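Local structure of ASCH domain-containing protein (Pyrococcus horikoshii, 2Z0T) at residues G6-E9 / E10-E13; I41-G44 / G45-K48; P74-S78 / I79-V83; Y90-E93 / R94-Y98. The protein is of unknown function but carries an ASCH domain of the PUA clan, and so probably binds RNA. All blocks are in the same frame, centred on the assembly; numbering follows the deposited sequence.

In the fold
The chain starts with edge strand 2-5. Contact 1 (6-13) follows it and turns the chain into helix 9-16. Contact 2 (41-48) closes the hairpin of strands 39-42 and 47-57. The two touch: the backbone N of Leu7 probably bonds to OE1 of Glu43, and Ile12 packs on Lys46. Helix 9-16 is thereby tied to the hairpin end of the sheet. Contact 3 (74-83) starts helix 79-87, and contact 4 (90-98) starts helix 92-98, the next helix in the chain. Their centres are about 19 Å apart and they do not touch. All four contacts are in series; none nests or crosses.

Contact 1. Residues G6-E9 / E10-E13; sequences GLQE and EYIE
Leu7 spreads its two methyls over the first turn of the helix. Leu7 CD1 lies 3.8 Å from CB of Tyr11, with the two side chains crossing at about a right angle. Leu7 CD2 lies 3.8 Å from CG1 of Ile12, which runs past it in the opposite direction. Cutting Leu7 back to alanine is likely to open a gap beside Tyr11 CB and Ile12 CG1 at this buried spot. Gln8 is the N-cap residue. Its carbonyl O accepts from Tyr11 N at 3.0 Å, and more weakly from Ile12 N. The Gln8 side chain runs alongside Tyr11, with Gln8 CB 3.8 Å from Tyr11 CD2. Its CG is anti to the carbonyl carbon (chi1 -71°) and the chain beyond is extended, which carries the amide along the ring. Amide and ring planes are only 13° apart, and Gln8 NE2 comes within 3.6 Å of Tyr11 CE2. A water joins the two ends: it accepts from Gln8 NE2 at 2.9 Å and is hydrogen-bonded to Tyr11 OH at 3.0 Å. Glu9 contributes its carbonyl O, which takes weak bonds from Ile12 N and Glu13 N. Glu10 lays its CG over the centre of one Tyr11 ring face. Around this turn, Leu7 rests on Glu23 and Arg25 of strand 22-26, Tyr11 makes a cation-pi contact with Lys20, and Ile12 touches Glu43 and Lys46 in the turn of the hairpin.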
loop_
_atom_site.group_PDB
_atom_site.type_symbol
_atom_site.label_atom_id
_atom_site.label_comp_id
_atom_site.label_asym_id
_atom_site.label_seq_id
_atom_site.Cartn_x
_atom_site.Cartn_y
_atom_site.Cartn_z
ATOM N N GLY A 6 -9.467 2.409 -4.207
ATOM C CA GLY A 6 -10.163 1.340 -3.522
ATOM C C GLY A 6 -9.287 0.627 -2.516
ATOM O O GLY A 6 -8.058 0.673 -2.599
ATOM N N LEU A 7 -9.924 -0.025 -1.555
ATOM C CA LEU A 7 -9.210 -0.771 -0.531
ATOM C C LEU A 7 -10.124 -1.846 0.036
ATOM O O LEU A 7 -11.265 -1.567 0.405
ATOM C CB LEU A 7 -8.756 0.162 0.591
ATOM C CG LEU A 7 -7.869 -0.483 1.657
ATOM C CD1 LEU A 7 -6.523 -0.868 1.039
ATOM C CD2 LEU A 7 -7.667 0.487 2.814
ATOM N N GLN A 8 -9.624 -3.076 0.097
ATOM C CA GLN A 8 -10.411 -4.179 0.630
ATOM C C GLN A 8 -10.757 -3.943 2.094
ATOM O O GLN A 8 -9.978 -3.362 2.849
ATOM C CB GLN A 8 -9.657 -5.502 0.467
ATOM C CG GLN A 8 -9.583 -5.969 -0.976
ATOM C CD GLN A 8 -9.007 -7.367 -1.119
ATOM O OE1 GLN A 8 -9.035 -7.950 -2.203
ATOM N NE2 GLN A 8 -8.479 -7.909 -0.026
ATOM N N GLU A 9 -11.938 -4.404 2.489
ATOM C CA GLU A 9 -12.421 -4.228 3.849
ATOM C C GLU A 9 -11.453 -4.636 4.954
ATOM O O GLU A 9 -11.279 -3.900 5.926
ATOM C CB GLU A 9 -13.738 -4.985 4.029
ATOM C CG GLU A 9 -14.356 -4.835 5.408
ATOM C CD GLU A 9 -15.681 -5.565 5.535
ATOM O OE1 GLU A 9 -16.607 -5.258 4.754
ATOM O OE2 GLU A 9 -15.795 -6.446 6.414
ATOM N N GLU A 10 -10.823 -5.800 4.813
ATOM C CA GLU A 10 -9.911 -6.275 5.848
ATOM C C GLU A 10 -8.772 -5.307 6.125
ATOM O O GLU A 10 -8.279 -5.232 7.250
ATOM C CB GLU A 10 -9.341 -7.660 5.496
ATOM C CG GLU A 10 -8.300 -7.684 4.387
ATOM C CD GLU A 10 -7.506 -8.987 4.366
ATOM O OE1 GLU A 10 -6.822 -9.289 5.368
ATOM O OE2 GLU A 10 -7.563 -9.710 3.350
ATOM N N TYR A 11 -8.357 -4.558 5.110
ATOM C CA TYR A 11 -7.268 -3.605 5.286
ATOM C C TYR A 11 -7.737 -2.312 5.936
ATOM O O TYR A 11 -6.973 -1.654 6.641
ATOM C CB TYR A 11 -6.598 -3.315 3.942
ATOM C CG TYR A 11 -5.977 -4.547 3.340
ATOM C CD1 TYR A 11 -5.086 -5.330 4.079
ATOM C CD2 TYR A 11 -6.296 -4.954 2.045
ATOM C CE1 TYR A 11 -4.532 -6.489 3.542
ATOM C CE2 TYR A 11 -5.746 -6.113 1.500
ATOM C CZ TYR A 11 -4.867 -6.875 2.256
ATOM O OH TYR A 11 -4.334 -8.027 1.724
ATOM N N ILE A 12 -8.994 -1.952 5.708
ATOM C CA ILE A 12 -9.539 -0.740 6.303
ATOM C C ILE A 12 -9.447 -0.841 7.823
ATOM O O ILE A 12 -9.025 0.101 8.494
ATOM C CB ILE A 12 -11.018 -0.523 5.888
ATOM C CG1 ILE A 12 -11.093 -0.260 4.382
ATOM C CG2 ILE A 12 -11.620 0.646 6.666
ATOM C CD1 ILE A 12 -12.501 -0.054 3.852
ATOM N N GLU A 13 -9.825 -1.998 8.358
ATOM C CA GLU A 13 -9.791 -2.221 9.795
ATOM C C GLU A 13 -8.369 -2.229 10.359
ATOM O O GLU A 13 -8.111 -1.632 11.405
ATOM C CB GLU A 13 -10.486 -3.541 10.138
ATOM C CG GLU A 13 -10.530 -3.836 11.629
ATOM C CD GLU A 13 -11.207 -5.152 11.947
ATOM O OE1 GLU A 13 -10.769 -6.193 11.408
ATOM O OE2 GLU A 13 -12.175 -5.148 12.739
HETATM O O HOH W 1 -6.074 -9.476 -0.209
#

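Contact 2. Residues I41-G44 / G45-K48; sequences IFEG and GKLK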
loop_
_atom_site.group_PDB
_atom_site.type_symbol
_atom_site.label_atom_id
_atom_site.label_comp_id
_atom_site.label_asym_id
_atom_site.label_seq_id
_atom_site.Cartn_x
_atom_site.Cartn_y
_atom_site.Cartn_z
ATOM N N ILE A 41 -8.255 9.013 0.124
ATOM C CA ILE A 41 -9.607 8.641 0.524
ATOM C C ILE A 41 -9.799 7.215 0.024
ATOM O O ILE A 41 -9.834 6.975 -1.185
ATOM C CB ILE A 41 -10.667 9.553 -0.137
ATOM C CG1 ILE A 41 -10.376 11.018 0.187
ATOM C CG2 ILE A 41 -12.062 9.166 0.347
ATOM C CD1 ILE A 41 -10.396 11.343 1.667
ATOM N N PHE A 42 -9.909 6.273 0.954
ATOM C CA PHE A 42 -10.068 4.861 0.605
ATOM C C PHE A 42 -11.513 4.380 0.530
ATOM O O PHE A 42 -12.351 4.756 1.347
ATOM C CB PHE A 42 -9.339 3.969 1.621
ATOM C CG PHE A 42 -7.845 3.932 1.462
ATOM C CD1 PHE A 42 -7.265 3.489 0.278
ATOM C CD2 PHE A 42 -7.014 4.287 2.525
ATOM C CE1 PHE A 42 -5.876 3.395 0.153
ATOM C CE2 PHE A 42 -5.624 4.197 2.410
ATOM C CZ PHE A 42 -5.058 3.748 1.222
ATOM N N GLU A 43 -11.776 3.540 -0.464
ATOM C CA GLU A 43 -13.078 2.913 -0.671
ATOM C C GLU A 43 -14.292 3.811 -0.455
ATOM O O GLU A 43 -15.122 3.551 0.420
ATOM C CB GLU A 43 -13.173 1.682 0.234
ATOM C CG GLU A 43 -14.208 0.648 -0.176
ATOM C CD GLU A 43 -13.966 0.082 -1.563
ATOM O OE1 GLU A 43 -12.796 0.039 -2.006
ATOM O OE2 GLU A 43 -14.951 -0.339 -2.208
ATOM N N GLY A 44 -14.392 4.865 -1.256
ATOM C CA GLY A 44 -15.529 5.766 -1.168
ATOM C C GLY A 44 -15.779 6.456 0.158
ATOM O O GLY A 44 -16.931 6.712 0.512
ATOM N N GLY A 45 -14.717 6.752 0.899
ATOM C CA GLY A 45 -14.883 7.444 2.164
ATOM C C GLY A 45 -14.907 6.604 3.426
ATOM O O GLY A 45 -15.092 7.141 4.519
ATOM N N LYS A 46 -14.722 5.295 3.301
ATOM C CA LYS A 46 -14.723 4.434 4.475
ATOM C C LYS A 46 -13.514 4.701 5.369
ATOM O O LYS A 46 -13.512 4.355 6.552
ATOM C CB LYS A 46 -14.758 2.964 4.056
ATOM C CG LYS A 46 -16.103 2.541 3.491
ATOM C CD LYS A 46 -16.140 1.071 3.132
ATOM C CE LYS A 46 -17.547 0.662 2.709
ATOM N NZ LYS A 46 -17.616 -0.766 2.304
ATOM N N LEU A 47 -12.493 5.333 4.801
ATOM C CA LEU A 47 -11.283 5.649 5.552
ATOM C C LEU A 47 -10.467 6.725 4.850
ATOM O O LEU A 47 -10.327 6.712 3.628
ATOM C CB LEU A 47 -10.424 4.392 5.725
ATOM C CG LEU A 47 -9.021 4.604 6.307
ATOM C CD1 LEU A 47 -9.111 5.073 7.756
ATOM C CD2 LEU A 47 -8.244 3.305 6.202
ATOM N N LYS A 48 -9.941 7.660 5.633
ATOM C CA LYS A 48 -9.120 8.743 5.109
ATOM C C LYS A 48 -7.776 8.670 5.818
ATOM O O LYS A 48 -7.723 8.475 7.029
ATOM C CB LYS A 48 -9.776 10.096 5.393
ATOM C CG LYS A 48 -9.051 11.274 4.772
ATOM C CD LYS A 48 -9.579 12.604 5.299
ATOM C CE LYS A 48 -11.069 12.767 5.052
ATOM N NZ LYS A 48 -11.547 14.096 5.529
#
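Phe42 and Leu47 form an antiparallel hydrogen-bonded pair. Phe42 N gives a short 2.7 Å bond to Leu47 O. Ile41 and Lys48 follow as a non-hydrogen-bonded pair. Toward the turn, Phe42 O takes two weak bonds, from Gly45 N and Lys46 N. Gly44 and Gly45 both have positive phi, and a CB on Gly45 would clash with the carbonyl O of Gly44. On one side of the sheet, Ile41 and Lys48 lie side by side. Ile41 CD1 presses on Lys48 CG at 3.4 Å, tighter than usual. Lys48 bends at chi3 (-58°), which brings its CE back to 3.7 Å from Ile41 CD1. On the other side, Phe42 and Leu47 point the same way, Phe42 CD2 to Leu47 CD2 at 4.0 Å. Both are buried, and Leu47 also packs on Ile12 and Ile15 of helix 9-16. Across the turn, the aliphatic part of Lys46 runs beside Glu43, with its CD 3.9 Å from CG of Glu43. The carboxylate of Glu43 instead receives Leu7 N at OE1. The whole is a tight beta hairpin with a classic beta bulge, Lys46 and Leu47 together being set against the single residue Phe42.

Contact 3. Residues P74-S78 / I79-V83; sequences PGVKS and IEEGV
Ser78 and Glu81 form the tight part of this contact. Ser78 is the N-cap of helix 79-87, and its OG accepts from Glu81 N at 3.1 Å. The same Ser78 OG donates to Glu81 OE2 at 2.9 Å, meeting that oxygen on its anti side and 28° out of the carboxylate plane. The first torsion of Ser78 (chi1 72°) sets OG between the backbone N and the carbonyl carbon, where it can face the start of the helix. Ser78 O takes Gly82 N at 3.0 Å, the first full turn bond. Val76 closes the packing from the loop. Val76 CG1 lies 3.4 Å from Glu81 CB and 3.5 Å from Gly82 N. The side chains of Val76 and Glu81 run past each other in opposite directions. The solvent side belongs to the Lys77 chain beyond CB. Lys77 CB lies 3.8 Å from Glu81 OE2, and the extended chain leads away. Glu80 is exposed too, although its bend at chi2 (72°) folds Glu80 OE1 back to 3.2 Å from Ser78 CB. Ile79 packs on Lys61 and Leu64 of helix 60-67. With alanine at Ser78 the hydroxyl is gone, and Glu81 N would probably lose its side-chain cap while the Glu81 carboxylate became freer to turn. One hydroxyl thus serves both backbone and side chain of Glu81, whose negative carboxylate probably interacts favourably with the positive end of the helix dipole.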
loop_
_atom_site.group_PDB
_atom_site.type_symbol
_atom_site.label_atom_id
_atom_site.label_comp_id
_atom_site.label_asym_id
_atom_site.label_seq_id
_atom_site.Cartn_x
_atom_site.Cartn_y
_atom_site.Cartn_z
ATOM N N PRO A 74 -0.583 -7.403 7.754
ATOM C CA PRO A 74 -0.689 -8.023 9.077
ATOM C C PRO A 74 -1.263 -9.437 9.020
ATOM O O PRO A 74 -2.287 -9.671 8.383
ATOM C CB PRO A 74 -1.600 -7.060 9.831
ATOM C CG PRO A 74 -1.248 -5.736 9.228
ATOM C CD PRO A 74 -1.194 -6.061 7.755
ATOM N N GLY A 75 -0.590 -10.375 9.678
ATOM C CA GLY A 75 -1.073 -11.745 9.690
ATOM C C GLY A 75 -0.377 -12.676 8.714
ATOM O O GLY A 75 -0.288 -13.879 8.963
ATOM N N VAL A 76 0.108 -12.135 7.601
ATOM C CA VAL A 76 0.798 -12.954 6.608
ATOM C C VAL A 76 2.160 -13.362 7.166
ATOM O O VAL A 76 2.990 -12.517 7.497
ATOM C CB VAL A 76 0.963 -12.188 5.281
ATOM C CG1 VAL A 76 1.621 -13.077 4.241
ATOM C CG2 VAL A 76 -0.401 -11.727 4.787
ATOM N N LYS A 77 2.380 -14.670 7.257
ATOM C CA LYS A 77 3.606 -15.221 7.826
ATOM C C LYS A 77 4.870 -15.219 6.971
ATOM O O LYS A 77 5.975 -15.160 7.511
ATOM C CB LYS A 77 3.334 -16.646 8.313
ATOM C CG LYS A 77 2.182 -16.749 9.301
ATOM C CD LYS A 77 1.963 -18.185 9.753
ATOM C CE LYS A 77 0.797 -18.289 10.725
ATOM N NZ LYS A 77 0.584 -19.687 11.192
ATOM N N SER A 78 4.732 -15.287 5.653
ATOM C CA SER A 78 5.920 -15.303 4.809
ATOM C C SER A 78 5.875 -14.298 3.671
ATOM O O SER A 78 4.805 -13.846 3.264
ATOM C CB SER A 78 6.135 -16.700 4.228
ATOM O OG SER A 78 5.175 -16.982 3.227
ATOM N N ILE A 79 7.055 -13.963 3.161
ATOM C CA ILE A 79 7.189 -13.026 2.054
ATOM C C ILE A 79 6.558 -13.637 0.809
ATOM O O ILE A 79 5.977 -12.931 -0.011
ATOM C CB ILE A 79 8.679 -12.718 1.769
ATOM C CG1 ILE A 79 9.337 -12.129 3.020
ATOM C CG2 ILE A 79 8.804 -11.750 0.602
ATOM C CD1 ILE A 79 8.731 -10.817 3.483
ATOM N N GLU A 80 6.676 -14.956 0.671
ATOM C CA GLU A 80 6.105 -15.654 -0.477
ATOM C C GLU A 80 4.593 -15.471 -0.467
ATOM O O GLU A 80 3.986 -15.181 -1.498
ATOM C CB GLU A 80 6.443 -17.149 -0.427
ATOM C CG GLU A 80 7.932 -17.457 -0.350
ATOM C CD GLU A 80 8.533 -17.116 1.003
ATOM O OE1 GLU A 80 8.121 -17.732 2.009
ATOM O OE2 GLU A 80 9.415 -16.232 1.060
ATOM N N GLU A 81 3.989 -15.644 0.705
ATOM C CA GLU A 81 2.550 -15.475 0.851
ATOM C C GLU A 81 2.198 -14.025 0.532
ATOM O O GLU A 81 1.198 -13.748 -0.132
ATOM C CB GLU A 81 2.121 -15.808 2.281
ATOM C CG GLU A 81 2.316 -17.263 2.671
ATOM C CD GLU A 81 2.085 -17.499 4.152
ATOM O OE1 GLU A 81 0.976 -17.187 4.640
ATOM O OE2 GLU A 81 3.012 -17.994 4.828
ATOM N N GLY A 82 3.031 -13.106 1.012
ATOM C CA GLY A 82 2.800 -11.695 0.759
ATOM C C GLY A 82 2.741 -11.407 -0.729
ATOM O O GLY A 82 1.823 -10.739 -1.205
ATOM N N VAL A 83 3.721 -11.911 -1.472
ATOM C CA VAL A 83 3.752 -11.699 -2.914
ATOM C C VAL A 83 2.492 -12.263 -3.573
ATOM O O VAL A 83 1.968 -11.679 -4.524
ATOM C CB VAL A 83 5.003 -12.352 -3.552
ATOM C CG1 VAL A 83 4.965 -12.188 -5.063
ATOM C CG2 VAL A 83 6.268 -11.708 -2.989
#

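Contact 4. Residues Y90-E93 / R94-Y98; sequences YDEE and REKKY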
loop_
_atom_site.group_PDB
_atom_site.type_symbol
_atom_site.label_atom_id
_atom_site.label_comp_id
_atom_site.label_asym_id
_atom_site.label_seq_id
_atom_site.Cartn_x
_atom_site.Cartn_y
_atom_site.Cartn_z
ATOM N N TYR A 90 -2.159 -7.509 -8.968
ATOM C CA TYR A 90 -1.226 -7.052 -9.990
ATOM C C TYR A 90 -0.390 -8.144 -10.640
ATOM O O TYR A 90 0.258 -8.935 -9.954
ATOM C CB TYR A 90 -0.287 -6.019 -9.364
ATOM C CG TYR A 90 -0.988 -5.056 -8.429
ATOM C CD1 TYR A 90 -1.906 -4.128 -8.915
ATOM C CD2 TYR A 90 -0.744 -5.083 -7.054
ATOM C CE1 TYR A 90 -2.565 -3.249 -8.060
ATOM C CE2 TYR A 90 -1.401 -4.204 -6.187
ATOM C CZ TYR A 90 -2.310 -3.293 -6.700
ATOM O OH TYR A 90 -2.986 -2.441 -5.854
ATOM N N ASP A 91 -0.384 -8.159 -11.969
ATOM C CA ASP A 91 0.386 -9.149 -12.715
ATOM C C ASP A 91 1.859 -8.766 -12.760
ATOM O O ASP A 91 2.224 -7.604 -12.569
ATOM C CB ASP A 91 -0.140 -9.286 -14.144
ATOM C CG ASP A 91 -0.209 -7.963 -14.867
ATOM O OD1 ASP A 91 -1.237 -7.268 -14.729
ATOM O OD2 ASP A 91 0.767 -7.609 -15.562
ATOM N N GLU A 92 2.698 -9.757 -13.035
ATOM C CA GLU A 92 4.138 -9.564 -13.099
ATOM C C GLU A 92 4.586 -8.555 -14.155
ATOM O O GLU A 92 5.555 -7.827 -13.946
ATOM C CB GLU A 92 4.815 -10.912 -13.338
ATOM C CG GLU A 92 4.412 -11.965 -12.318
ATOM C CD GLU A 92 4.904 -13.352 -12.683
ATOM O OE1 GLU A 92 6.126 -13.596 -12.596
ATOM O OE2 GLU A 92 4.065 -14.193 -13.064
ATOM N N GLU A 93 3.897 -8.503 -15.291
ATOM C CA GLU A 93 4.278 -7.552 -16.329
ATOM C C GLU A 93 4.154 -6.112 -15.835
ATOM O O GLU A 93 5.029 -5.282 -16.092
ATOM C CB GLU A 93 3.427 -7.748 -17.584
ATOM C CG GLU A 93 3.847 -8.940 -18.430
ATOM C CD GLU A 93 5.274 -8.817 -18.942
ATOM O OE1 GLU A 93 5.590 -7.789 -19.578
ATOM O OE2 GLU A 93 6.075 -9.747 -18.713
ATOM N N ARG A 94 3.071 -5.814 -15.121
ATOM C CA ARG A 94 2.864 -4.468 -14.591
ATOM C C ARG A 94 3.886 -4.161 -13.501
ATOM O O ARG A 94 4.400 -3.045 -13.420
ATOM C CB ARG A 94 1.442 -4.327 -14.034
ATOM C CG ARG A 94 0.365 -4.238 -15.106
ATOM C CD ARG A 94 -1.019 -4.523 -14.534
ATOM N NE ARG A 94 -1.500 -3.480 -13.634
ATOM C CZ ARG A 94 -2.545 -3.619 -12.822
ATOM N NH1 ARG A 94 -3.217 -4.764 -12.790
ATOM N NH2 ARG A 94 -2.930 -2.608 -12.053
ATOM N N GLU A 95 4.177 -5.155 -12.666
ATOM C CA GLU A 95 5.143 -4.995 -11.585
ATOM C C GLU A 95 6.507 -4.622 -12.163
ATOM O O GLU A 95 7.164 -3.697 -11.690
ATOM C CB GLU A 95 5.252 -6.295 -10.779
ATOM C CG GLU A 95 6.200 -6.221 -9.588
ATOM C CD GLU A 95 6.275 -7.520 -8.813
ATOM O OE1 GLU A 95 5.593 -8.491 -9.208
ATOM O OE2 GLU A 95 7.017 -7.574 -7.806
ATOM N N LYS A 96 6.926 -5.344 -13.196
ATOM C CA LYS A 96 8.208 -5.083 -13.842
ATOM C C LYS A 96 8.226 -3.738 -14.569
ATOM O O LYS A 96 9.246 -3.048 -14.594
ATOM C CB LYS A 96 8.534 -6.209 -14.831
ATOM C CG LYS A 96 9.059 -7.491 -14.186
ATOM C CD LYS A 96 8.117 -8.018 -13.111
ATOM C CE LYS A 96 8.581 -9.352 -12.544
ATOM N NZ LYS A 96 7.666 -9.843 -11.471
ATOM N N LYS A 97 7.092 -3.364 -15.151
ATOM C CA LYS A 97 6.982 -2.112 -15.891
ATOM C C LYS A 97 6.969 -0.840 -15.039
ATOM O O LYS A 97 7.599 0.162 -15.393
ATOM C CB LYS A 97 5.713 -2.132 -16.751
ATOM C CG LYS A 97 5.453 -0.838 -17.504
ATOM C CD LYS A 97 4.113 -0.871 -18.216
ATOM C CE LYS A 97 3.853 0.422 -18.970
ATOM N NZ LYS A 97 2.514 0.406 -19.631
ATOM N N TYR A 98 6.261 -0.883 -13.916
ATOM C CA TYR A 98 6.124 0.289 -13.049
ATOM C C TYR A 98 6.921 0.311 -11.753
ATOM O O TYR A 98 7.276 1.382 -11.259
ATOM C CB TYR A 98 4.652 0.480 -12.680
ATOM C CG TYR A 98 3.735 0.727 -13.848
ATOM C CD1 TYR A 98 3.801 1.914 -14.574
ATOM C CD2 TYR A 98 2.789 -0.227 -14.227
ATOM C CE1 TYR A 98 2.948 2.149 -15.649
ATOM C CE2 TYR A 98 1.931 -0.003 -15.302
ATOM C CZ TYR A 98 2.016 1.185 -16.007
ATOM O OH TYR A 98 1.171 1.412 -17.068
#
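Asp91 O accepts from Glu95 N at 3.1 Å, and Glu93 O accepts from Lys97 N at 3.0 Å, so the chain passes directly from loop into regular helix. The Asp91 side chain caps this start. Its CG stands between the backbone N and the carbonyl carbon (chi1 54°), and Asp91 OD2 accepts from Arg94 N at 3.0 Å, the N-H coming from above the carboxylate plane. This is a side-chain N-cap, here opening helix 92-98, which precedes strand 100-107. Arg94 bends at chi3, which lays its guanidinium beside Tyr90. Arg94 NH2 sits at the edge of the ring, 3.6 Å from Tyr90 CD1, and that CD1 in turn lies over a guanidinium face. The two planes are 82° apart. The Tyr90 ring also meets Phe60, with planes at about 15°. The path of Lys96 past Glu92 is doubtful, because Lys96 CD is modelled too close to Glu92 O. Lys96 NZ makes a weak salt bridge to Glu95 OE1, whose stronger mate is Arg87. The other carboxylate oxygen of Glu95, OE2, accepts from Phe60 N.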